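Local structure of transcriptional regulator (Enterococcus faecalis, 3QFI) at residues H104-N110 against N203-L208; D116-V121 against L197-E201; E178-R182 against F224-D228. The protein is a putative transcriptional regulator of the LytR-CpsA-Psr family, a group of bacterial proteins linked to the cell envelope. All coordinates share one frame; numbering follows the deposited sequence.

Contact 1: residues H104-N110 against N203-L208; sequences HHYVSIN and NVKTDL
Leu208 sets CD1 over the middle of one face of the His105 imidazole, 3.5 Å from the ring centroid and 5° off the ring normal, which meets the definition of a CH-pi contact. Asp207 comes to the edge of the same ring, its carboxylate turned almost perpendicular to the imidazole. Next along the strand, the Tyr106 ring has Thr206 CA over one face, offset toward the rim, while the Asp207 carboxylate approaches obliquely. The Asp207 torsion (chi1 55°) places CG between its own backbone N and carbonyl carbon and turns OD1 back to the neighbouring strand, where it takes the Tyr106 N-H at 3.3 Å on its syn side but tilted well out of the carboxylate plane. Thr206 OG1 is doubly used: it donates to Tyr106 O (2.9 Å) and accepts from Leu208 N (3.0 Å), the latter closing an ST turn.

Regular antiparallel pairing follows. Ser108 and Lys205 form a hydrogen-bonded pair, Ser108 N to Lys205 O at 2.8 Å and Lys205 N to Ser108 O at 2.9 Å. Ile109 and Val204 are a non-hydrogen-bonded pair whose side chains run side by side, CG2 of one 3.7 Å from CG2 of the other. Beyond them Asn110 N donates to Asn203 O, and Asn203 ND2 donates weakly to Asn110 OD1.

Strand 204-206 is an outermost strand of the mixed six-stranded sheet. Strand 105-109 lies between it and strand 22-28, to which His105, Val107 and Ile109 are bonded through their backbones, and Asn110 leads directly into helix 111-120.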
ATOM      1  N   HIS A 104       5.591   9.743   6.131  1.00  8.71           N
ATOM      2  CA  HIS A 104       5.291  10.397   7.397  1.00  4.13           C
ATOM      3  C   HIS A 104       4.736   9.493   8.470  1.00 12.61           C
ATOM      4  O   HIS A 104       5.054   9.641   9.655  1.00 21.83           O
ATOM      5  CB  HIS A 104       4.311  11.522   7.151  1.00  1.00           C
ATOM      6  CG  HIS A 104       4.797  12.500   6.140  1.00 14.68           C
ATOM      7  ND1 HIS A 104       4.200  12.657   4.909  1.00 11.71           N
ATOM      8  CD2 HIS A 104       5.868  13.328   6.153  1.00 16.62           C
ATOM      9  CE1 HIS A 104       4.882  13.542   4.207  1.00 19.05           C
ATOM     10  NE2 HIS A 104       5.899  13.964   4.939  1.00 10.95           N
ATOM     11  N   HIS A 105       3.901   8.554   8.048  1.00 10.47           N
ATOM     12  CA  HIS A 105       3.268   7.646   8.975  1.00 16.36           C
ATOM     13  C   HIS A 105       3.176   6.233   8.416  1.00 17.73           C
ATOM     14  O   HIS A 105       3.227   6.020   7.197  1.00 24.12           O
ATOM     15  CB  HIS A 105       1.864   8.151   9.287  1.00  3.30           C
ATOM     16  CG  HIS A 105       1.832   9.488   9.952  1.00 18.64           C
ATOM     17  ND1 HIS A 105       2.275   9.686  11.242  1.00 19.07           N
ATOM     18  CD2 HIS A 105       1.379  10.689   9.521  1.00 21.93           C
ATOM     19  CE1 HIS A 105       2.095  10.951  11.577  1.00 22.81           C
ATOM     20  NE2 HIS A 105       1.552  11.580  10.552  1.00 28.38           N
ATOM     21  N   TYR A 106       3.020   5.265   9.310  1.00  9.79           N
ATOM     22  CA  TYR A 106       2.890   3.882   8.892  1.00  9.21           C
ATOM     23  C   TYR A 106       1.830   3.200   9.745  1.00 14.36           C
ATOM     24  O   TYR A 106       1.444   3.704  10.804  1.00 17.87           O
ATOM     25  CB  TYR A 106       4.211   3.142   9.069  1.00 20.41           C
ATOM     26  CG  TYR A 106       4.477   2.699  10.487  1.00 24.26           C
ATOM     27  CD1 TYR A 106       5.030   3.570  11.431  1.00 28.16           C
ATOM     28  CD2 TYR A 106       4.151   1.405  10.893  1.00 25.80           C
ATOM     29  CE1 TYR A 106       5.249   3.149  12.756  1.00 35.75           C
ATOM     30  CE2 TYR A 106       4.362   0.980  12.199  1.00 35.61           C
ATOM     31  CZ  TYR A 106       4.908   1.844  13.125  1.00 33.14           C
ATOM     32  OH  TYR A 106       5.107   1.386  14.413  1.00 37.98           O
ATOM     33  N   VAL A 107       1.360   2.054   9.268  1.00 15.38           N
ATOM     34  CA  VAL A 107       0.380   1.254   9.992  1.00 12.50           C
ATOM     35  C   VAL A 107       0.570  -0.222   9.652  1.00 17.30           C
ATOM     36  O   VAL A 107       0.688  -0.585   8.488  1.00 20.51           O
ATOM     37  CB  VAL A 107      -1.086   1.693   9.680  1.00 12.32           C
ATOM     38  CG1 VAL A 107      -1.283   1.814   8.211  1.00 16.48           C
ATOM     39  CG2 VAL A 107      -2.080   0.676  10.254  1.00 15.99           C
ATOM     40  N   SER A 108       0.648  -1.053  10.691  1.00 17.96           N
ATOM     41  CA  SER A 108       0.800  -2.500  10.555  1.00 15.71           C
ATOM     42  C   SER A 108      -0.481  -3.119  11.072  1.00 24.16           C
ATOM     43  O   SER A 108      -0.869  -2.871  12.220  1.00 28.18           O
ATOM     44  CB  SER A 108       1.955  -3.033  11.405  1.00 24.65           C
ATOM     45  OG  SER A 108       3.218  -2.721  10.862  1.00 34.62           O
ATOM     46  N   ILE A 109      -1.126  -3.928  10.236  1.00 23.96           N
ATOM     47  CA  ILE A 109      -2.376  -4.587  10.604  1.00 21.87           C
ATOM     48  C   ILE A 109      -2.252  -6.096  10.394  1.00 30.16           C
ATOM     49  O   ILE A 109      -1.733  -6.544   9.366  1.00 32.10           O
ATOM     50  CB  ILE A 109      -3.545  -4.083   9.731  1.00 26.91           C
ATOM     51  CG1 ILE A 109      -3.315  -2.603   9.376  1.00 29.85           C
ATOM     52  CG2 ILE A 109      -4.877  -4.294  10.473  1.00 12.53           C
ATOM     53  CD1 ILE A 109      -4.384  -1.977   8.467  1.00 24.89           C
ATOM     54  N   ASN A 110      -2.720  -6.865  11.377  1.00 34.92           N
ATOM     55  CA  ASN A 110      -2.726  -8.332  11.332  1.00 22.02           C
ATOM     56  C   ASN A 110      -3.936  -8.765  10.527  1.00 19.54           C
ATOM     57  O   ASN A 110      -4.771  -7.948  10.164  1.00 22.75           O
ATOM     58  CB  ASN A 110      -2.914  -8.925  12.732  1.00 24.85           C
ATOM     59  CG  ASN A 110      -1.668  -8.874  13.566  1.00 42.34           C
ATOM     60  OD1 ASN A 110      -1.689  -9.245  14.748  1.00 26.48           O
ATOM     61  ND2 ASN A 110      -0.565  -8.424  12.964  1.00 51.92           N
ATOM     62  N   ASN A 203      -4.219  -5.386  17.665  1.00 18.23           N
ATOM     63  CA  ASN A 203      -3.668  -6.069  16.501  1.00 17.81           C
ATOM     64  C   ASN A 203      -3.221  -5.076  15.427  1.00 15.71           C
ATOM     65  O   ASN A 203      -3.082  -5.421  14.246  1.00  7.60           O
ATOM     66  CB  ASN A 203      -4.699  -7.038  15.906  1.00 21.30           C
ATOM     67  CG  ASN A 203      -5.052  -8.174  16.851  1.00 14.02           C
ATOM     68  OD1 ASN A 203      -5.987  -8.073  17.646  1.00  7.52           O
ATOM     69  ND2 ASN A 203      -4.292  -9.257  16.779  1.00 11.97           N
ATOM     70  N   VAL A 204      -2.992  -3.841  15.846  1.00 17.92           N
ATOM     71  CA  VAL A 204      -2.553  -2.793  14.937  1.00 14.56           C
ATOM     72  C   VAL A 204      -1.451  -1.943  15.570  1.00 18.39           C
ATOM     73  O   VAL A 204      -1.541  -1.566  16.738  1.00 16.76           O
ATOM     74  CB  VAL A 204      -3.732  -1.862  14.553  1.00 14.33           C
ATOM     75  CG1 VAL A 204      -3.217  -0.672  13.770  1.00  8.32           C
ATOM     76  CG2 VAL A 204      -4.749  -2.624  13.744  1.00 23.70           C
ATOM     77  N   LYS A 205      -0.410  -1.663  14.793  1.00 14.37           N
ATOM     78  CA  LYS A 205       0.683  -0.829  15.255  1.00  9.66           C
ATOM     79  C   LYS A 205       0.724   0.420  14.377  1.00 15.60           C
ATOM     80  O   LYS A 205       0.548   0.341  13.168  1.00 14.42           O
ATOM     81  CB  LYS A 205       2.014  -1.568  15.152  1.00 15.59           C
ATOM     82  CG  LYS A 205       2.220  -2.701  16.139  1.00 14.81           C
ATOM     83  CD  LYS A 205       3.643  -3.247  15.995  1.00 27.66           C
ATOM     84  CE  LYS A 205       3.907  -4.445  16.894  1.00 22.18           C
ATOM     85  NZ  LYS A 205       2.884  -5.498  16.688  1.00 37.62           N
ATOM     86  N   THR A 206       0.960   1.575  14.986  1.00 19.64           N
ATOM     87  CA  THR A 206       1.014   2.819  14.239  1.00 18.28           C
ATOM     88  C   THR A 206       1.616   3.933  15.081  1.00 17.74           C
ATOM     89  O   THR A 206       1.521   3.912  16.303  1.00 24.00           O
ATOM     90  CB  THR A 206      -0.403   3.247  13.789  1.00 30.28           C
ATOM     91  OG1 THR A 206      -0.324   4.454  13.023  1.00 37.46           O
ATOM     92  CG2 THR A 206      -1.294   3.483  14.996  1.00 28.95           C
ATOM     93  N   ASP A 207       2.244   4.899  14.418  1.00 27.83           N
ATOM     94  CA  ASP A 207       2.839   6.050  15.092  1.00 28.03           C
ATOM     95  C   ASP A 207       1.848   7.196  14.969  1.00 29.74           C
ATOM     96  O   ASP A 207       2.175   8.351  15.227  1.00 27.82           O
ATOM     97  CB  ASP A 207       4.154   6.436  14.420  1.00 38.03           C
ATOM     98  CG  ASP A 207       3.995   6.689  12.927  1.00 48.25           C
ATOM     99  OD1 ASP A 207       2.893   6.410  12.390  1.00 55.21           O
ATOM    100  OD2 ASP A 207       4.971   7.161  12.292  1.00 51.10           O
ATOM    101  N   LEU A 208       0.633   6.845  14.554  1.00 21.68           N
ATOM    102  CA  LEU A 208      -0.462   7.787  14.362  1.00 19.31           C
ATOM    103  C   LEU A 208      -1.304   7.849  15.634  1.00 16.64           C
ATOM    104  O   LEU A 208      -1.867   6.843  16.067  1.00 28.65           O
ATOM    105  CB  LEU A 208      -1.319   7.320  13.186  1.00 13.40           C
ATOM    106  CG  LEU A 208      -2.144   8.349  12.412  1.00 11.49           C
ATOM    107  CD1 LEU A 208      -1.251   9.479  11.899  1.00  6.74           C
ATOM    108  CD2 LEU A 208      -2.823   7.649  11.249  1.00 13.91           C
TER
HETATM  109  O   HOH W   1       1.198  -6.453  13.825  1.00  8.72           O

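Contact 2: residues D116-V121 against L197-E201; sequences DLIDAV and LDAVE
Leu197 is the knob of this contact: its CD1 methyl enters a shallow hollow formed by Leu117 and Ala120 of helix 111-120 and by Val121, which follows it. One wall is Leu117 CD1 and the floor is the Ala120 methyl, each 3.3 Å from Leu197 CD1 in the model; at this resolution the two values establish contact but not strain. Val121 CG1 closes the third side, 3.9 Å from Leu197 CD1, and the two side chains cross at about a right angle. With CG anti to the backbone N (chi1 179°), Leu117 stands up as the ridge beside this hollow, and its CB also meets Val200 CG2 at 4.3 Å.

One turn before Ala120, Asp116 extends across to Ala199 and Val200. Its OD2 is modelled close to Ala199 O, but both are acceptors, and the backbone there is crowded, so the detail is doubtful. The dependable part is apolar shape-fitting, with small Ala120 admitting the larger leucine.

The contact joins the last turns of helix 111-120 to the 3-10 segment that leads toward strand 204-206. Helix 166-184 packs against the same helix, where Ile180 meets Leu117 and Ile118; its Lys183 and Val184 meet Val121 just beyond the helix.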
ATOM      1  N   ASP A 116     -11.365  -7.653  12.008  1.00 23.95           N
ATOM      2  CA  ASP A 116     -12.188  -6.922  12.966  1.00 28.37           C
ATOM      3  C   ASP A 116     -12.488  -5.497  12.502  1.00 27.85           C
ATOM      4  O   ASP A 116     -13.514  -4.918  12.864  1.00 25.58           O
ATOM      5  CB  ASP A 116     -11.515  -6.872  14.342  1.00 39.77           C
ATOM      6  CG  ASP A 116     -12.444  -6.327  15.431  1.00 53.28           C
ATOM      7  OD1 ASP A 116     -13.531  -6.918  15.638  1.00 56.33           O
ATOM      8  OD2 ASP A 116     -12.093  -5.316  16.092  1.00 53.64           O
ATOM      9  N   LEU A 117     -11.590  -4.934  11.704  1.00 27.53           N
ATOM     10  CA  LEU A 117     -11.769  -3.586  11.191  1.00 23.29           C
ATOM     11  C   LEU A 117     -12.907  -3.569  10.179  1.00 25.20           C
ATOM     12  O   LEU A 117     -13.629  -2.582  10.057  1.00 32.35           O
ATOM     13  CB  LEU A 117     -10.479  -3.101  10.527  1.00 21.52           C
ATOM     14  CG  LEU A 117     -10.480  -1.697   9.911  1.00 19.46           C
ATOM     15  CD1 LEU A 117     -10.819  -0.667  10.964  1.00  3.18           C
ATOM     16  CD2 LEU A 117      -9.109  -1.404   9.289  1.00  8.72           C
ATOM     17  N   ILE A 118     -13.064  -4.666   9.448  1.00 26.71           N
ATOM     18  CA  ILE A 118     -14.117  -4.742   8.459  1.00 21.59           C
ATOM     19  C   ILE A 118     -15.450  -4.897   9.173  1.00 22.46           C
ATOM     20  O   ILE A 118     -16.436  -4.269   8.789  1.00 25.37           O
ATOM     21  CB  ILE A 118     -13.860  -5.901   7.471  1.00 24.56           C
ATOM     22  CG1 ILE A 118     -12.553  -5.628   6.711  1.00 20.65           C
ATOM     23  CG2 ILE A 118     -15.015  -6.031   6.482  1.00 25.15           C
ATOM     24  CD1 ILE A 118     -12.186  -6.675   5.674  1.00 30.33           C
ATOM     25  N   ASP A 119     -15.481  -5.695  10.236  1.00 21.60           N
ATOM     26  CA  ASP A 119     -16.725  -5.878  10.987  1.00 17.49           C
ATOM     27  C   ASP A 119     -17.078  -4.682  11.866  1.00 17.47           C
ATOM     28  O   ASP A 119     -18.248  -4.410  12.107  1.00 22.97           O
ATOM     29  CB  ASP A 119     -16.650  -7.132  11.852  1.00 25.46           C
ATOM     30  CG  ASP A 119     -16.580  -8.395  11.025  1.00 36.24           C
ATOM     31  OD1 ASP A 119     -17.251  -8.439   9.967  1.00 40.42           O
ATOM     32  OD2 ASP A 119     -15.868  -9.341  11.425  1.00 42.09           O
ATOM     33  N   ALA A 120     -16.060  -3.971  12.335  1.00 17.70           N
ATOM     34  CA  ALA A 120     -16.259  -2.807  13.183  1.00 15.10           C
ATOM     35  C   ALA A 120     -16.862  -1.651  12.397  1.00 20.26           C
ATOM     36  O   ALA A 120     -17.392  -0.700  12.984  1.00 25.28           O
ATOM     37  CB  ALA A 120     -14.930  -2.376  13.792  1.00  5.24           C
ATOM     38  N   VAL A 121     -16.753  -1.712  11.074  1.00 18.90           N
ATOM     39  CA  VAL A 121     -17.305  -0.660  10.231  1.00 27.04           C
ATOM     40  C   VAL A 121     -18.622  -1.096   9.589  1.00 35.27           C
ATOM     41  O   VAL A 121     -19.214  -0.343   8.821  1.00 43.58           O
ATOM     42  CB  VAL A 121     -16.317  -0.235   9.103  1.00 27.75           C
ATOM     43  CG1 VAL A 121     -15.029   0.308   9.713  1.00 15.15           C
ATOM     44  CG2 VAL A 121     -16.022  -1.415   8.182  1.00 22.73           C
ATOM     45  N   LEU A 197     -14.031   1.211  17.098  1.00 33.00           N
ATOM     46  CA  LEU A 197     -13.032   0.671  16.190  1.00 30.92           C
ATOM     47  C   LEU A 197     -11.797   0.201  16.940  1.00 30.68           C
ATOM     48  O   LEU A 197     -11.071  -0.651  16.454  1.00 33.58           O
ATOM     49  CB  LEU A 197     -12.633   1.726  15.150  1.00 33.14           C
ATOM     50  CG  LEU A 197     -13.357   1.717  13.798  1.00 31.07           C
ATOM     51  CD1 LEU A 197     -13.135   0.373  13.136  1.00 31.23           C
ATOM     52  CD2 LEU A 197     -14.835   1.981  13.970  1.00 22.63           C
ATOM     53  N   ASP A 198     -11.569   0.746  18.130  1.00 41.16           N
ATOM     54  CA  ASP A 198     -10.408   0.364  18.928  1.00 48.35           C
ATOM     55  C   ASP A 198     -10.253  -1.133  19.124  1.00 50.99           C
ATOM     56  O   ASP A 198      -9.178  -1.603  19.495  1.00 52.56           O
ATOM     57  CB  ASP A 198     -10.450   1.049  20.286  1.00 53.78           C
ATOM     58  CG  ASP A 198     -10.140   2.525  20.191  1.00 63.10           C
ATOM     59  OD1 ASP A 198      -9.094   2.870  19.594  1.00 57.92           O
ATOM     60  OD2 ASP A 198     -10.936   3.338  20.711  1.00 71.29           O
ATOM     61  N   ALA A 199     -11.327  -1.877  18.870  1.00 54.24           N
ATOM     62  CA  ALA A 199     -11.312  -3.334  18.994  1.00 54.43           C
ATOM     63  C   ALA A 199     -10.279  -3.922  18.033  1.00 54.12           C
ATOM     64  O   ALA A 199     -10.122  -5.144  17.934  1.00 51.81           O
ATOM     65  CB  ALA A 199     -12.692  -3.902  18.679  1.00 56.83           C
ATOM     66  N   VAL A 200      -9.588  -3.046  17.313  1.00 47.51           N
ATOM     67  CA  VAL A 200      -8.573  -3.490  16.381  1.00 45.98           C
ATOM     68  C   VAL A 200      -7.198  -3.022  16.855  1.00 44.66           C
ATOM     69  O   VAL A 200      -6.185  -3.305  16.211  1.00 42.33           O
ATOM     70  CB  VAL A 200      -8.837  -2.943  14.965  1.00 45.03           C
ATOM     71  CG1 VAL A 200      -8.530  -1.454  14.907  1.00 48.08           C
ATOM     72  CG2 VAL A 200      -7.994  -3.704  13.958  1.00 57.58           C
ATOM     73  N   GLU A 201      -7.167  -2.329  17.993  1.00 35.86           N
ATOM     74  CA  GLU A 201      -5.916  -1.802  18.541  1.00 35.05           C
ATOM     75  C   GLU A 201      -4.930  -2.868  18.987  1.00 32.08           C
ATOM     76  O   GLU A 201      -3.719  -2.715  18.822  1.00 41.70           O
ATOM     77  CB  GLU A 201      -6.192  -0.866  19.725  1.00 36.91           C
ATOM     78  CG  GLU A 201      -6.893   0.451  19.370  1.00 47.90           C
ATOM     79  CD  GLU A 201      -6.249   1.187  18.192  1.00 51.27           C
ATOM     80  OE1 GLU A 201      -5.000   1.170  18.068  1.00 59.45           O
ATOM     81  OE2 GLU A 201      -6.998   1.803  17.399  1.00 48.88           O
TER

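Contact 3: residues E178-R182 against F224-D228; sequences EKIVR and FKTID
Val181 directs CG1 at the Phe224 ring, 3.6 Å from CD2 and about as far from CE2, the two side chains crossing at roughly a right angle. The methyl comes at the ring obliquely. Beside it, Glu178 contributes the aliphatic part of its chain: CG lies 3.8 Å from Ile227 CB, and the two side chains slide past each other in opposite directions. The Glu178 torsion (chi1 -173°) sets CG anti to the backbone N, and the chain stays extended from there, carrying the carboxylate alongside Ile227, toward the water that bonds to Ile227 O. These residues make the close-packed half of the contact. Helix 166-184 is thereby packed on the start of strand 227-230, an outermost strand of the sheet, and on the loop leading into it; Phe224 and Ile227 also rest on the adjacent strand 56-62.

The other half is polar and looser. Arg182, an exposed residue, bends at chi2 (97°), and its guanidinium lies beside the loop backbone. Phe224 O sits over one face of the group, offset toward its rim, with Arg182 NH2 nearest but at an angle too poor for a hydrogen bond. Arg182 NH1 does donate to Lys225 O at 3.2 Å, but from above the carbonyl plane and with the N-H bent to 144°. Arg182 NH2 touches Ile227 CG1 at 3.7 Å. On the Glu178 side, water 2 donates to Ile227 O (2.9 Å) and, weakly, to Glu178 OE2 (2.8 Å).

The contact is thus chemically mixed: a small apolar patch is flanked by an arginine that buries as much surface as any residue here. Neither charge finds an oppositely charged partner across the contact; the arginine would probably be stabilised by the partial negative charge of the two carbonyl oxygens near it.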
ATOM      1  N   GLU A 178      -9.770   0.946   0.020  1.00 19.22           N
ATOM      2  CA  GLU A 178     -10.449   2.155  -0.439  1.00 22.12           C
ATOM      3  C   GLU A 178     -11.844   2.243   0.174  1.00 30.43           C
ATOM      4  O   GLU A 178     -12.286   3.314   0.607  1.00 25.83           O
ATOM      5  CB  GLU A 178     -10.575   2.158  -1.952  1.00 26.67           C
ATOM      6  CG  GLU A 178     -11.120   3.457  -2.501  1.00 25.71           C
ATOM      7  CD  GLU A 178     -11.552   3.325  -3.946  1.00 35.48           C
ATOM      8  OE1 GLU A 178     -10.811   2.692  -4.743  1.00 26.12           O
ATOM      9  OE2 GLU A 178     -12.633   3.861  -4.282  1.00 25.54           O
ATOM     10  N   LYS A 179     -12.533   1.107   0.201  1.00 23.81           N
ATOM     11  CA  LYS A 179     -13.870   1.047   0.762  1.00 13.39           C
ATOM     12  C   LYS A 179     -13.828   1.258   2.266  1.00 15.49           C
ATOM     13  O   LYS A 179     -14.695   1.926   2.824  1.00  8.91           O
ATOM     14  CB  LYS A 179     -14.514  -0.296   0.426  1.00 14.95           C
ATOM     15  CG  LYS A 179     -14.782  -0.484  -1.054  1.00 20.72           C
ATOM     16  CD  LYS A 179     -15.538   0.709  -1.626  1.00 29.71           C
ATOM     17  CE  LYS A 179     -15.988   0.477  -3.067  1.00 29.75           C
ATOM     18  NZ  LYS A 179     -14.885   0.029  -3.958  1.00 34.41           N
ATOM     19  N   ILE A 180     -12.814   0.695   2.915  1.00 15.77           N
ATOM     20  CA  ILE A 180     -12.663   0.840   4.356  1.00 20.62           C
ATOM     21  C   ILE A 180     -12.498   2.321   4.685  1.00 22.52           C
ATOM     22  O   ILE A 180     -13.335   2.925   5.357  1.00 25.60           O
ATOM     23  CB  ILE A 180     -11.425   0.063   4.878  1.00 22.67           C
ATOM     24  CG1 ILE A 180     -11.635  -1.436   4.696  1.00 19.13           C
ATOM     25  CG2 ILE A 180     -11.208   0.345   6.366  1.00 26.81           C
ATOM     26  CD1 ILE A 180     -12.794  -1.983   5.499  1.00 24.57           C
ATOM     27  N   VAL A 181     -11.412   2.897   4.197  1.00 20.24           N
ATOM     28  CA  VAL A 181     -11.124   4.295   4.423  1.00 26.04           C
ATOM     29  C   VAL A 181     -12.327   5.163   4.147  1.00 29.43           C
ATOM     30  O   VAL A 181     -12.630   6.091   4.905  1.00 33.76           O
ATOM     31  CB  VAL A 181      -9.992   4.752   3.524  1.00 26.93           C
ATOM     32  CG1 VAL A 181      -9.849   6.264   3.596  1.00 21.59           C
ATOM     33  CG2 VAL A 181      -8.703   4.060   3.949  1.00 19.25           C
ATOM     34  N   ARG A 182     -13.014   4.858   3.053  1.00 32.27           N
ATOM     35  CA  ARG A 182     -14.187   5.619   2.658  1.00 25.02           C
ATOM     36  C   ARG A 182     -15.237   5.579   3.770  1.00 27.75           C
ATOM     37  O   ARG A 182     -15.827   6.599   4.113  1.00 26.33           O
ATOM     38  CB  ARG A 182     -14.757   5.034   1.369  1.00 32.98           C
ATOM     39  CG  ARG A 182     -15.587   6.004   0.571  1.00 40.99           C
ATOM     40  CD  ARG A 182     -14.781   6.648  -0.546  1.00 49.12           C
ATOM     41  NE  ARG A 182     -15.487   7.796  -1.110  1.00 51.47           N
ATOM     42  CZ  ARG A 182     -15.102   8.456  -2.198  1.00 51.73           C
ATOM     43  NH1 ARG A 182     -15.814   9.495  -2.626  1.00 56.33           N
ATOM     44  NH2 ARG A 182     -14.015   8.071  -2.860  1.00 45.19           N
ATOM     45  N   PHE A 224     -10.380  12.806   0.486  1.00 23.75           N
ATOM     46  CA  PHE A 224     -10.839  11.465   0.135  1.00 28.35           C
ATOM     47  C   PHE A 224     -12.019  11.505  -0.834  1.00 36.78           C
ATOM     48  O   PHE A 224     -12.682  10.490  -1.063  1.00 47.39           O
ATOM     49  CB  PHE A 224     -11.210  10.669   1.394  1.00 23.50           C
ATOM     50  CG  PHE A 224     -10.039  10.424   2.302  1.00 29.84           C
ATOM     51  CD1 PHE A 224      -9.789  11.263   3.383  1.00 33.76           C
ATOM     52  CD2 PHE A 224      -9.123   9.415   2.015  1.00 30.56           C
ATOM     53  CE1 PHE A 224      -8.640  11.109   4.159  1.00 32.38           C
ATOM     54  CE2 PHE A 224      -7.973   9.251   2.781  1.00 26.48           C
ATOM     55  CZ  PHE A 224      -7.729  10.103   3.858  1.00 23.12           C
ATOM     56  N   LYS A 225     -12.282  12.676  -1.408  1.00 40.77           N
ATOM     57  CA  LYS A 225     -13.378  12.801  -2.362  1.00 42.34           C
ATOM     58  C   LYS A 225     -13.087  11.944  -3.579  1.00 45.17           C
ATOM     59  O   LYS A 225     -14.001  11.497  -4.266  1.00 48.40           O
ATOM     60  CB  LYS A 225     -13.567  14.262  -2.806  1.00 34.01           C
ATOM     61  CG  LYS A 225     -14.337  15.138  -1.820  1.00 29.54           C
ATOM     62  CD  LYS A 225     -14.578  16.532  -2.384  1.00 22.20           C
ATOM     63  CE  LYS A 225     -15.473  17.371  -1.471  1.00 34.84           C
ATOM     64  NZ  LYS A 225     -15.861  18.683  -2.095  1.00 29.42           N
ATOM     65  N   THR A 226     -11.806  11.714  -3.839  1.00 43.84           N
ATOM     66  CA  THR A 226     -11.393  10.926  -4.989  1.00 32.55           C
ATOM     67  C   THR A 226     -10.129  10.160  -4.634  1.00 30.53           C
ATOM     68  O   THR A 226      -9.105  10.761  -4.303  1.00 29.90           O
ATOM     69  CB  THR A 226     -11.082  11.834  -6.199  1.00 39.78           C
ATOM     70  OG1 THR A 226     -12.116  12.818  -6.341  1.00 39.80           O
ATOM     71  CG2 THR A 226     -10.994  11.003  -7.474  1.00 50.20           C
ATOM     72  N   ILE A 227     -10.210   8.838  -4.699  1.00 22.56           N
ATOM     73  CA  ILE A 227      -9.078   7.977  -4.397  1.00 20.70           C
ATOM     74  C   ILE A 227      -8.509   7.412  -5.704  1.00 27.07           C
ATOM     75  O   ILE A 227      -9.081   6.487  -6.273  1.00 26.80           O
ATOM     76  CB  ILE A 227      -9.520   6.805  -3.503  1.00 26.46           C
ATOM     77  CG1 ILE A 227     -10.463   7.301  -2.397  1.00 19.18           C
ATOM     78  CG2 ILE A 227      -8.298   6.120  -2.910  1.00 37.85           C
ATOM     79  CD1 ILE A 227      -9.895   8.369  -1.501  1.00 17.01           C
ATOM     80  N   ASP A 228      -7.395   7.963  -6.182  1.00 27.72           N
ATOM     81  CA  ASP A 228      -6.778   7.496  -7.433  1.00 35.16           C
ATOM     82  C   ASP A 228      -5.732   6.397  -7.159  1.00 33.03           C
ATOM     83  O   ASP A 228      -5.298   6.214  -6.021  1.00 32.99           O
ATOM     84  CB  ASP A 228      -6.111   8.675  -8.159  1.00 43.65           C
ATOM     85  CG  ASP A 228      -5.851   8.396  -9.634  1.00 48.13           C
ATOM     86  OD1 ASP A 228      -4.888   8.975 -10.183  1.00 61.01           O
ATOM     87  OD2 ASP A 228      -6.613   7.620 -10.256  1.00 47.87           O
TER
HETATM   88  O   HOH W   2     -11.468   4.854  -6.578  1.00 30.16           O

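Overall arrangement
Helix 166-184 connects contacts 2 and 3. Contact 3 uses one side of it against the start of strand 227-230, while Ile180 faces the helix of contact 2: Ile118 CG1 lies 3.8 Å from Ile180 CD1, so these two contacts touch although their centres are 18 Å apart. Contact 1 adjoins contact 2 in sequence, strand 105-109 running into helix 111-120 and the 3-10 segment leading to strand 204-206, with centres about 14 Å apart. Contacts 1 and 3 do not touch, their nearest atoms about 8 Å apart, but they reach opposite outermost strands of one six-stranded sheet. Contact 2 is nested within the chain loop that contact 1 closes.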